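Side-chain contacts in prephenate dehydrogenase (Corynebacterium glutamicum ATCC 13032, PDB 3KTD), which probably oxidises prephenate with NAD+ or NADP+ as the electron acceptor, a step of tyrosine biosynthesis: residues A110-R114 / N115-R119; F151-F155 / D156-I160; V171-M174 / A175-V178. All coordinates share one frame; numbering follows the deposited sequence.

Contact 1 of 3, residues A110-R114 / N115-R119; sequences AVKAR and NMQHR
Val-111 lays its CG1 methyl against the chain where it turns back after the helix. CG1 stands 3.7 Å from CB of Met-116 and also lies on the peptide that joins Met-116 to Gln-117. The methyl gets there because it is trans to the backbone N (chi1 165°), beside its own carbonyl carbon. The turn is a Schellman motif, with Asn-115 as the C-prime residue at positive phi. Met-116 N gives a nearly straight bond of 3.0 Å to Val-111 O. Asn-115 N bonds to Lys-112 O at 2.9 Å, and this donor stands above the carbonyl plane. Val-111 O also takes a bond from Arg-114 N, and its two donors come from opposite faces of the carbonyl. The apolar contact of Val-111 with Met-116 beside the paired bonds is the usual companion of a Schellman end.

The selenomethionine Met-116 runs past Arg-114, with SE 3.8 Å from CB of Arg-114. Gln-117 crosses Lys-112 at about a right angle. CD of Gln-117 lies 3.9 Å from CG of Lys-112, and OE1 of Gln-117 is over CA of Lys-112. The Gln-117 chain bends at chi2 (-88°), which folds its amide back on the helix end. Arg-114 is held along the last turn: NH1 gives a 2.7 Å bond to Ala-110 O, which lies at the edge of the guanidinium, in its plane. NE of the same group forms a salt bridge with Asp-86.

Val-111 packs on Leu-85 of helix 78-91, and Met-116 packs on His-89 of the same helix. Met-116 also touches Phe-97 of strand 97-99. The turn links helix 105-113 to strand 120-125 beside these two elements.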
ATOM      1  N   ALA A 110       5.942  23.395 -22.118  1.00 33.03           N
ATOM      2  CA  ALA A 110       7.334  23.694 -22.417  1.00 32.57           C
ATOM      3  C   ALA A 110       7.600  23.513 -23.907  1.00 32.13           C
ATOM      4  O   ALA A 110       8.359  24.277 -24.499  1.00 31.06           O
ATOM      5  CB  ALA A 110       8.260  22.811 -21.593  1.00 32.22           C
ATOM      6  N   VAL A 111       6.959  22.511 -24.505  1.00 32.11           N
ATOM      7  CA  VAL A 111       7.098  22.252 -25.933  1.00 32.81           C
ATOM      8  C   VAL A 111       6.408  23.334 -26.777  1.00 32.94           C
ATOM      9  O   VAL A 111       6.936  23.763 -27.799  1.00 32.41           O
ATOM     10  CB  VAL A 111       6.545  20.865 -26.297  1.00 33.23           C
ATOM     11  CG1 VAL A 111       6.347  20.746 -27.791  1.00 30.85           C
ATOM     12  CG2 VAL A 111       7.478  19.766 -25.765  1.00 33.13           C
ATOM     13  N   LYS A 112       5.232  23.772 -26.343  1.00 33.08           N
ATOM     14  CA  LYS A 112       4.506  24.808 -27.060  1.00 33.34           C
ATOM     15  C   LYS A 112       5.239  26.138 -26.992  1.00 34.10           C
ATOM     16  O   LYS A 112       5.281  26.873 -27.991  1.00 34.70           O
ATOM     17  CB  LYS A 112       3.066  24.951 -26.559  1.00 32.94           C
ATOM     18  CG  LYS A 112       2.129  23.860 -27.089  1.00 34.00           C
ATOM     19  CD  LYS A 112       0.656  24.039 -26.644  1.00 34.18           C
ATOM     20  CE  LYS A 112       0.454  23.765 -25.154  1.00 33.37           C
ATOM     21  NZ  LYS A 112      -0.968  23.556 -24.815  1.00 32.93           N
ATOM     22  N   ALA A 113       5.833  26.442 -25.838  1.00 34.08           N
ATOM     23  CA  ALA A 113       6.595  27.692 -25.675  1.00 33.56           C
ATOM     24  C   ALA A 113       7.775  27.779 -26.665  1.00 32.85           C
ATOM     25  O   ALA A 113       8.215  28.868 -27.024  1.00 32.46           O
ATOM     26  CB  ALA A 113       7.075  27.842 -24.236  1.00 32.99           C
ATOM     27  N   ARG A 114       8.257  26.621 -27.110  1.00 32.89           N
ATOM     28  CA  ARG A 114       9.369  26.525 -28.053  1.00 33.14           C
ATOM     29  C   ARG A 114       8.896  26.191 -29.478  1.00 33.59           C
ATOM     30  O   ARG A 114       9.713  25.946 -30.369  1.00 33.73           O
ATOM     31  CB  ARG A 114      10.378  25.477 -27.540  1.00 33.08           C
ATOM     32  CG  ARG A 114      11.117  25.932 -26.285  1.00 32.22           C
ATOM     33  CD  ARG A 114      11.827  24.818 -25.503  1.00 32.66           C
ATOM     34  NE  ARG A 114      12.375  25.348 -24.244  1.00 32.41           N
ATOM     35  CZ  ARG A 114      11.659  25.592 -23.137  1.00 33.54           C
ATOM     36  NH1 ARG A 114      10.349  25.349 -23.102  1.00 33.34           N
ATOM     37  NH2 ARG A 114      12.249  26.091 -22.054  1.00 30.24           N
ATOM     38  N   ASN A 115       7.578  26.191 -29.688  1.00 34.13           N
ATOM     39  CA  ASN A 115       6.970  25.892 -30.998  1.00 33.89           C
ATOM     40  C   ASN A 115       7.388  24.549 -31.601  1.00 32.86           C
ATOM     41  O   ASN A 115       7.591  24.430 -32.804  1.00 31.30           O
ATOM     42  CB  ASN A 115       7.226  27.043 -31.973  1.00 34.03           C
ATOM     43  CG  ASN A 115       6.480  28.285 -31.578  1.00 35.50           C
ATOM     44  OD1 ASN A 115       5.248  28.294 -31.546  1.00 40.38           O
ATOM     45  ND2 ASN A 115       7.214  29.342 -31.257  1.00 37.50           N
HETATM   46  N   MSE A 116       7.477  23.539 -30.737  1.00 33.12           N
HETATM   47  CA  MSE A 116       7.892  22.194 -31.130  1.00 32.35           C
HETATM   48  C   MSE A 116       6.714  21.230 -31.165  1.00 32.04           C
HETATM   49  O   MSE A 116       6.897  20.037 -31.399  1.00 31.13           O
HETATM   50  CB  MSE A 116       8.967  21.684 -30.172  1.00 31.95           C
HETATM   51  CG  MSE A 116      10.260  22.512 -30.193  1.00 32.08           C
HETATM   52 SE   MSE A 116      11.526  22.089 -28.754  0.75 28.54          SE
HETATM   53  CE  MSE A 116      12.159  20.361 -29.362  1.00 25.15           C
ATOM     54  N   GLN A 117       5.501  21.751 -30.974  1.00 32.85           N
ATOM     55  CA  GLN A 117       4.301  20.904 -30.935  1.00 33.67           C
ATOM     56  C   GLN A 117       4.003  20.141 -32.233  1.00 34.56           C
ATOM     57  O   GLN A 117       3.335  19.120 -32.201  1.00 35.65           O
ATOM     58  CB  GLN A 117       3.058  21.664 -30.448  1.00 33.24           C
ATOM     59  CG  GLN A 117       2.648  22.881 -31.252  1.00 34.39           C
ATOM     60  CD  GLN A 117       3.325  24.144 -30.784  1.00 32.74           C
ATOM     61  OE1 GLN A 117       4.469  24.109 -30.349  1.00 35.61           O
ATOM     62  NE2 GLN A 117       2.627  25.264 -30.874  1.00 30.53           N
ATOM     63  N   HIS A 118       4.509  20.611 -33.362  1.00 35.69           N
ATOM     64  CA  HIS A 118       4.308  19.900 -34.624  1.00 36.38           C
ATOM     65  C   HIS A 118       5.173  18.631 -34.732  1.00 36.03           C
ATOM     66  O   HIS A 118       4.988  17.848 -35.651  1.00 36.08           O
ATOM     67  CB  HIS A 118       4.528  20.840 -35.826  1.00 36.90           C
ATOM     68  CG  HIS A 118       3.470  21.898 -35.964  1.00 39.95           C
ATOM     69  ND1 HIS A 118       3.617  23.175 -35.464  1.00 42.88           N
ATOM     70  CD2 HIS A 118       2.237  21.860 -36.527  1.00 42.91           C
ATOM     71  CE1 HIS A 118       2.529  23.879 -35.720  1.00 41.84           C
ATOM     72  NE2 HIS A 118       1.674  23.104 -36.361  1.00 41.90           N
ATOM     73  N   ARG A 119       6.090  18.409 -33.789  1.00 36.23           N
ATOM     74  CA  ARG A 119       6.963  17.218 -33.814  1.00 36.51           C
ATOM     75  C   ARG A 119       6.929  16.354 -32.536  1.00 35.91           C
ATOM     76  O   ARG A 119       7.698  15.405 -32.414  1.00 36.31           O
ATOM     77  CB  ARG A 119       8.404  17.663 -34.063  1.00 37.30           C
ATOM     78  CG  ARG A 119       8.640  18.288 -35.423  1.00 38.85           C
ATOM     79  CD  ARG A 119       8.616  17.237 -36.519  1.00 43.01           C
ATOM     80  NE  ARG A 119       8.670  17.839 -37.853  1.00 45.96           N
ATOM     81  CZ  ARG A 119       7.611  18.111 -38.617  1.00 45.05           C
ATOM     82  NH1 ARG A 119       6.374  17.820 -38.222  1.00 43.54           N
ATOM     83  NH2 ARG A 119       7.795  18.670 -39.801  1.00 46.64           N
TER

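Contact 2 of 3, residues F151-F155 / D156-I160; sequences FDQLF and DGTDI
Asp-156 sits against Asp-152 in the backbone bonding of this turn. Its N bonds to Asp-152 O at 3.0 Å, with the donor nearly in line with the carbonyl. The N-H is itself bent away, at 132°. Asp-152 O also accepts from Phe-155 N, so one carbonyl holds two successive amides of the turn.

The carboxylate of Asp-156 makes the side-chain bonds. OD1 receives Thr-158 N at 3.0 Å, which forms an Asx turn, and Thr-158 OG1 at 2.8 Å. Both donors reach OD1 from the same face of the carboxylate. CG of Asp-156 lies between its backbone N and carbonyl carbon (chi1 70°), and this brings OD1 over the chain ahead. OD2 bonds to Tyr-108 OH of helix 105-113. The turn lies in the loop that leads from strand 146-149 to helix 162-177, in the nucleotide-binding part of the protein.

The remaining contacts are apolar. Ile-160 crosses Gln-153 at about a right angle, with CG2 of Ile-160 3.6 Å from CB of Gln-153. The CD1 methyl of Ile-160 meets CD2 of Leu-154 at 3.9 Å. Thr-158 runs alongside Gln-153 and points the same way, its CG2 3.9 Å from CG of Gln-153. The amide of Gln-153 leads away from residues 156-160, and its partner is Gln-117.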
ATOM      1  N   PHE A 151      -2.405  12.831 -27.536  1.00 32.78           N
ATOM      2  CA  PHE A 151      -2.935  13.207 -28.844  1.00 32.85           C
ATOM      3  C   PHE A 151      -3.624  14.582 -28.819  1.00 33.33           C
ATOM      4  O   PHE A 151      -4.587  14.809 -29.542  1.00 33.51           O
ATOM      5  CB  PHE A 151      -3.920  12.129 -29.345  1.00 32.46           C
ATOM      6  CG  PHE A 151      -5.138  11.940 -28.461  1.00 32.50           C
ATOM      7  CD1 PHE A 151      -5.098  11.088 -27.365  1.00 34.05           C
ATOM      8  CD2 PHE A 151      -6.330  12.592 -28.744  1.00 32.78           C
ATOM      9  CE1 PHE A 151      -6.219  10.910 -26.559  1.00 34.87           C
ATOM     10  CE2 PHE A 151      -7.454  12.421 -27.940  1.00 32.86           C
ATOM     11  CZ  PHE A 151      -7.399  11.581 -26.848  1.00 34.35           C
ATOM     12  N   ASP A 152      -3.118  15.511 -28.017  1.00 33.97           N
ATOM     13  CA  ASP A 152      -3.773  16.818 -27.874  1.00 34.74           C
ATOM     14  C   ASP A 152      -3.816  17.600 -29.189  1.00 35.04           C
ATOM     15  O   ASP A 152      -4.794  18.300 -29.464  1.00 34.63           O
ATOM     16  CB  ASP A 152      -3.087  17.680 -26.806  1.00 35.01           C
ATOM     17  CG  ASP A 152      -3.039  17.007 -25.450  1.00 36.17           C
ATOM     18  OD1 ASP A 152      -2.212  16.084 -25.274  1.00 37.06           O
ATOM     19  OD2 ASP A 152      -3.810  17.424 -24.558  1.00 39.29           O
ATOM     20  N   GLN A 153      -2.757  17.469 -29.993  1.00 35.40           N
ATOM     21  CA  GLN A 153      -2.642  18.188 -31.262  1.00 35.83           C
ATOM     22  C   GLN A 153      -3.843  17.977 -32.192  1.00 36.39           C
ATOM     23  O   GLN A 153      -4.154  18.847 -33.004  1.00 37.16           O
ATOM     24  CB  GLN A 153      -1.350  17.816 -32.001  1.00 36.15           C
ATOM     25  CG  GLN A 153      -0.049  18.400 -31.418  1.00 34.61           C
ATOM     26  CD  GLN A 153       0.554  17.548 -30.314  1.00 33.88           C
ATOM     27  OE1 GLN A 153      -0.160  16.878 -29.571  1.00 33.69           O
ATOM     28  NE2 GLN A 153       1.877  17.578 -30.200  1.00 29.57           N
ATOM     29  N   LEU A 154      -4.509  16.832 -32.074  1.00 36.23           N
ATOM     30  CA  LEU A 154      -5.689  16.547 -32.883  1.00 35.70           C
ATOM     31  C   LEU A 154      -6.932  17.305 -32.455  1.00 35.65           C
ATOM     32  O   LEU A 154      -7.838  17.442 -33.261  1.00 36.19           O
ATOM     33  CB  LEU A 154      -6.011  15.048 -32.868  1.00 35.41           C
ATOM     34  CG  LEU A 154      -4.945  14.126 -33.467  1.00 34.80           C
ATOM     35  CD1 LEU A 154      -5.357  12.684 -33.272  1.00 31.21           C
ATOM     36  CD2 LEU A 154      -4.685  14.438 -34.947  1.00 30.95           C
ATOM     37  N   PHE A 155      -6.990  17.788 -31.211  1.00 35.88           N
ATOM     38  CA  PHE A 155      -8.210  18.453 -30.688  1.00 36.17           C
ATOM     39  C   PHE A 155      -8.051  19.848 -30.083  1.00 36.43           C
ATOM     40  O   PHE A 155      -9.034  20.428 -29.642  1.00 36.64           O
ATOM     41  CB  PHE A 155      -8.897  17.552 -29.656  1.00 36.56           C
ATOM     42  CG  PHE A 155      -9.464  16.307 -30.247  1.00 37.86           C
ATOM     43  CD1 PHE A 155     -10.759  16.295 -30.752  1.00 38.03           C
ATOM     44  CD2 PHE A 155      -8.693  15.154 -30.340  1.00 38.70           C
ATOM     45  CE1 PHE A 155     -11.283  15.152 -31.324  1.00 37.41           C
ATOM     46  CE2 PHE A 155      -9.211  13.999 -30.906  1.00 37.39           C
ATOM     47  CZ  PHE A 155     -10.511  14.001 -31.399  1.00 38.72           C
ATOM     48  N   ASP A 156      -6.842  20.392 -30.052  1.00 37.44           N
ATOM     49  CA  ASP A 156      -6.634  21.739 -29.523  1.00 37.97           C
ATOM     50  C   ASP A 156      -6.294  22.675 -30.683  1.00 38.73           C
ATOM     51  O   ASP A 156      -6.404  22.285 -31.854  1.00 38.66           O
ATOM     52  CB  ASP A 156      -5.555  21.742 -28.415  1.00 37.91           C
ATOM     53  CG  ASP A 156      -4.137  21.475 -28.939  1.00 37.95           C
ATOM     54  OD1 ASP A 156      -3.963  21.220 -30.152  1.00 38.17           O
ATOM     55  OD2 ASP A 156      -3.190  21.531 -28.118  1.00 35.90           O
ATOM     56  N   GLY A 157      -5.864  23.893 -30.362  1.00 39.42           N
ATOM     57  CA  GLY A 157      -5.526  24.884 -31.377  1.00 40.22           C
ATOM     58  C   GLY A 157      -4.259  24.640 -32.187  1.00 41.11           C
ATOM     59  O   GLY A 157      -3.767  25.560 -32.833  1.00 41.85           O
ATOM     60  N   THR A 158      -3.714  23.425 -32.162  1.00 41.41           N
ATOM     61  CA  THR A 158      -2.541  23.116 -32.970  1.00 41.62           C
ATOM     62  C   THR A 158      -2.995  22.697 -34.356  1.00 42.57           C
ATOM     63  O   THR A 158      -3.930  21.909 -34.489  1.00 42.34           O
ATOM     64  CB  THR A 158      -1.716  21.978 -32.377  1.00 41.46           C
ATOM     65  OG1 THR A 158      -1.517  22.216 -30.985  1.00 41.07           O
ATOM     66  CG2 THR A 158      -0.362  21.884 -33.086  1.00 38.61           C
ATOM     67  N   ASP A 159      -2.305  23.205 -35.376  1.00 43.75           N
ATOM     68  CA  ASP A 159      -2.665  22.980 -36.774  1.00 44.61           C
ATOM     69  C   ASP A 159      -1.705  21.961 -37.388  1.00 44.58           C
ATOM     70  O   ASP A 159      -0.763  22.326 -38.092  1.00 45.32           O
ATOM     71  CB  ASP A 159      -2.604  24.328 -37.517  1.00 45.11           C
ATOM     72  CG  ASP A 159      -3.437  24.354 -38.794  1.00 46.89           C
ATOM     73  OD1 ASP A 159      -4.153  23.369 -39.088  1.00 47.20           O
ATOM     74  OD2 ASP A 159      -3.380  25.391 -39.499  1.00 48.34           O
ATOM     75  N   ILE A 160      -1.947  20.681 -37.128  1.00 43.95           N
ATOM     76  CA  ILE A 160      -1.018  19.629 -37.563  1.00 43.65           C
ATOM     77  C   ILE A 160      -1.421  18.975 -38.876  1.00 43.37           C
ATOM     78  O   ILE A 160      -2.563  19.084 -39.304  1.00 43.21           O
ATOM     79  CB  ILE A 160      -0.793  18.541 -36.451  1.00 43.76           C
ATOM     80  CG1 ILE A 160      -2.070  17.752 -36.129  1.00 43.09           C
ATOM     81  CG2 ILE A 160      -0.251  19.179 -35.191  1.00 42.65           C
ATOM     82  CD1 ILE A 160      -2.443  16.722 -37.178  1.00 44.82           C
TER

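Contact 3 of 3, residues V171-M174 / A175-V178; sequences VVQM and ALAV
The last turns of helix 162-177 form this contact, in the beta-alpha-beta unit made by strand 146-149, this helix and strand 181-184. Regular helical bonds run between residues 171-174 and 175-178. Ala-175 N bonds to Val-171 O at 3.0 Å and is nearly straight, at 172°. Leu-176 N reaches Val-172 O at 2.9 Å, and Ala-177 N reaches Gln-173 O at 2.8 Å. The bond from Val-178 N to Met-174 O is weak, at 3.4 Å. Val-178 lies in the loop that follows.

Among the side chains, Val-172 and Leu-176 are one helical turn apart. They lie side by side and point the same way. CG1 of Val-172 meets CD1 of Leu-176 at 3.9 Å. In Val-172 this methyl is trans to the backbone N (chi1 177°), which directs it along the helix to the next turn. Leu-176 also lies back over the preceding turn, with its CB and CG against Val-172 O. The methyl of Ala-177 lies near the carbonyls of Gln-173 and Met-174. The methyl of Ala-175 is near Val-171 O.

The helix is covered on several sides. Val-172, Ala-175 and Leu-176 pack on Val-182 of strand 181-184. Val-171 and Val-172 touch Val-149 of strand 146-149, while the selenomethionine Met-174 and Ala-175 touch Trp-147 of that strand. These contacts hold the helix against the large mixed sheet. Val-172 and Gln-173 also meet Val-340 of strand 337-340, near the C-terminus, and Leu-176 meets Glu-339, so the small two-strand sheet also borders the helix.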
ATOM      1  N   VAL A 171       5.296   6.135 -32.187  1.00 33.12           N
ATOM      2  CA  VAL A 171       5.352   6.121 -30.731  1.00 33.02           C
ATOM      3  C   VAL A 171       4.473   5.002 -30.190  1.00 33.99           C
ATOM      4  O   VAL A 171       4.848   4.297 -29.253  1.00 34.33           O
ATOM      5  CB  VAL A 171       4.907   7.475 -30.119  1.00 33.05           C
ATOM      6  CG1 VAL A 171       4.621   7.331 -28.630  1.00 30.98           C
ATOM      7  CG2 VAL A 171       5.962   8.551 -30.372  1.00 28.52           C
ATOM      8  N   VAL A 172       3.305   4.830 -30.798  1.00 34.15           N
ATOM      9  CA  VAL A 172       2.382   3.791 -30.380  1.00 33.72           C
ATOM     10  C   VAL A 172       2.934   2.413 -30.759  1.00 34.26           C
ATOM     11  O   VAL A 172       2.875   1.462 -29.966  1.00 35.11           O
ATOM     12  CB  VAL A 172       1.007   4.012 -31.003  1.00 33.30           C
ATOM     13  CG1 VAL A 172       0.067   2.893 -30.628  1.00 33.52           C
ATOM     14  CG2 VAL A 172       0.451   5.336 -30.543  1.00 32.29           C
ATOM     15  N   GLN A 173       3.484   2.309 -31.964  1.00 33.43           N
ATOM     16  CA  GLN A 173       4.098   1.067 -32.409  1.00 33.08           C
ATOM     17  C   GLN A 173       5.256   0.680 -31.515  1.00 32.74           C
ATOM     18  O   GLN A 173       5.457  -0.499 -31.249  1.00 32.88           O
ATOM     19  CB  GLN A 173       4.574   1.183 -33.866  1.00 33.88           C
ATOM     20  CG  GLN A 173       3.442   1.138 -34.862  1.00 33.10           C
ATOM     21  CD  GLN A 173       2.628  -0.116 -34.711  1.00 33.03           C
ATOM     22  OE1 GLN A 173       1.462  -0.072 -34.316  1.00 34.79           O
ATOM     23  NE2 GLN A 173       3.257  -1.254 -34.959  1.00 34.95           N
HETATM   24  N   MSE A 174       6.009   1.682 -31.063  1.00 32.85           N
HETATM   25  CA  MSE A 174       7.131   1.482 -30.149  1.00 32.90           C
HETATM   26  C   MSE A 174       6.632   0.918 -28.807  1.00 33.65           C
HETATM   27  O   MSE A 174       7.101  -0.135 -28.353  1.00 34.49           O
HETATM   28  CB  MSE A 174       7.882   2.803 -29.930  1.00 32.45           C
HETATM   29  CG  MSE A 174       9.207   2.663 -29.200  1.00 32.23           C
HETATM   30 SE   MSE A 174       9.978   4.347 -28.600  0.75 31.23          SE
HETATM   31  CE  MSE A 174       8.634   4.885 -27.306  1.00 26.41           C
ATOM     32  N   ALA A 175       5.684   1.612 -28.183  1.00 33.69           N
ATOM     33  CA  ALA A 175       5.110   1.167 -26.910  1.00 34.25           C
ATOM     34  C   ALA A 175       4.532  -0.243 -27.022  1.00 35.54           C
ATOM     35  O   ALA A 175       4.655  -1.050 -26.091  1.00 35.33           O
ATOM     36  CB  ALA A 175       4.035   2.134 -26.442  1.00 33.78           C
ATOM     37  N   LEU A 176       3.902  -0.543 -28.160  1.00 36.47           N
ATOM     38  CA  LEU A 176       3.328  -1.874 -28.373  1.00 37.16           C
ATOM     39  C   LEU A 176       4.435  -2.912 -28.635  1.00 38.03           C
ATOM     40  O   LEU A 176       4.325  -4.057 -28.194  1.00 38.22           O
ATOM     41  CB  LEU A 176       2.307  -1.867 -29.515  1.00 36.87           C
ATOM     42  CG  LEU A 176       1.009  -1.063 -29.350  1.00 35.64           C
ATOM     43  CD1 LEU A 176       0.280  -1.018 -30.706  1.00 33.69           C
ATOM     44  CD2 LEU A 176       0.099  -1.619 -28.261  1.00 26.78           C
ATOM     45  N   ALA A 177       5.504  -2.500 -29.324  1.00 38.15           N
ATOM     46  CA  ALA A 177       6.649  -3.380 -29.606  1.00 37.90           C
ATOM     47  C   ALA A 177       7.313  -3.970 -28.343  1.00 38.01           C
ATOM     48  O   ALA A 177       7.950  -5.034 -28.427  1.00 38.48           O
ATOM     49  CB  ALA A 177       7.690  -2.643 -30.443  1.00 37.56           C
ATOM     50  N   VAL A 178       7.171  -3.292 -27.194  1.00 36.82           N
ATOM     51  CA  VAL A 178       7.741  -3.764 -25.915  1.00 35.79           C
ATOM     52  C   VAL A 178       6.660  -4.267 -24.916  1.00 35.35           C
ATOM     53  O   VAL A 178       6.784  -4.113 -23.687  1.00 34.04           O
ATOM     54  CB  VAL A 178       8.636  -2.661 -25.263  1.00 36.12           C
ATOM     55  CG1 VAL A 178       9.739  -2.240 -26.217  1.00 33.92           C
ATOM     56  CG2 VAL A 178       7.808  -1.442 -24.839  1.00 33.74           C
TER

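The three contacts follow one another along the chain, all within the nucleotide-binding part of the protein. Contacts 1 and 2 are neighbours, their centres about 12 Å apart, and they touch directly. Gln-153 NE2 gives a hydrogen bond of 2.9 Å to Gln-117 O. Packing adds to it: CG of Gln-117 is 3.7 Å from CG2 of Thr-158. Contact 3 is separate, its centre about 23 Å from that of contact 1 and 21 Å from that of contact 2. Helix 162-177 begins just after contact 2 and ends in contact 3. A di(hydroxyethyl)ether molecule, probably from the crystallisation liquor, lies about 4 Å from the Ile-160 side chain.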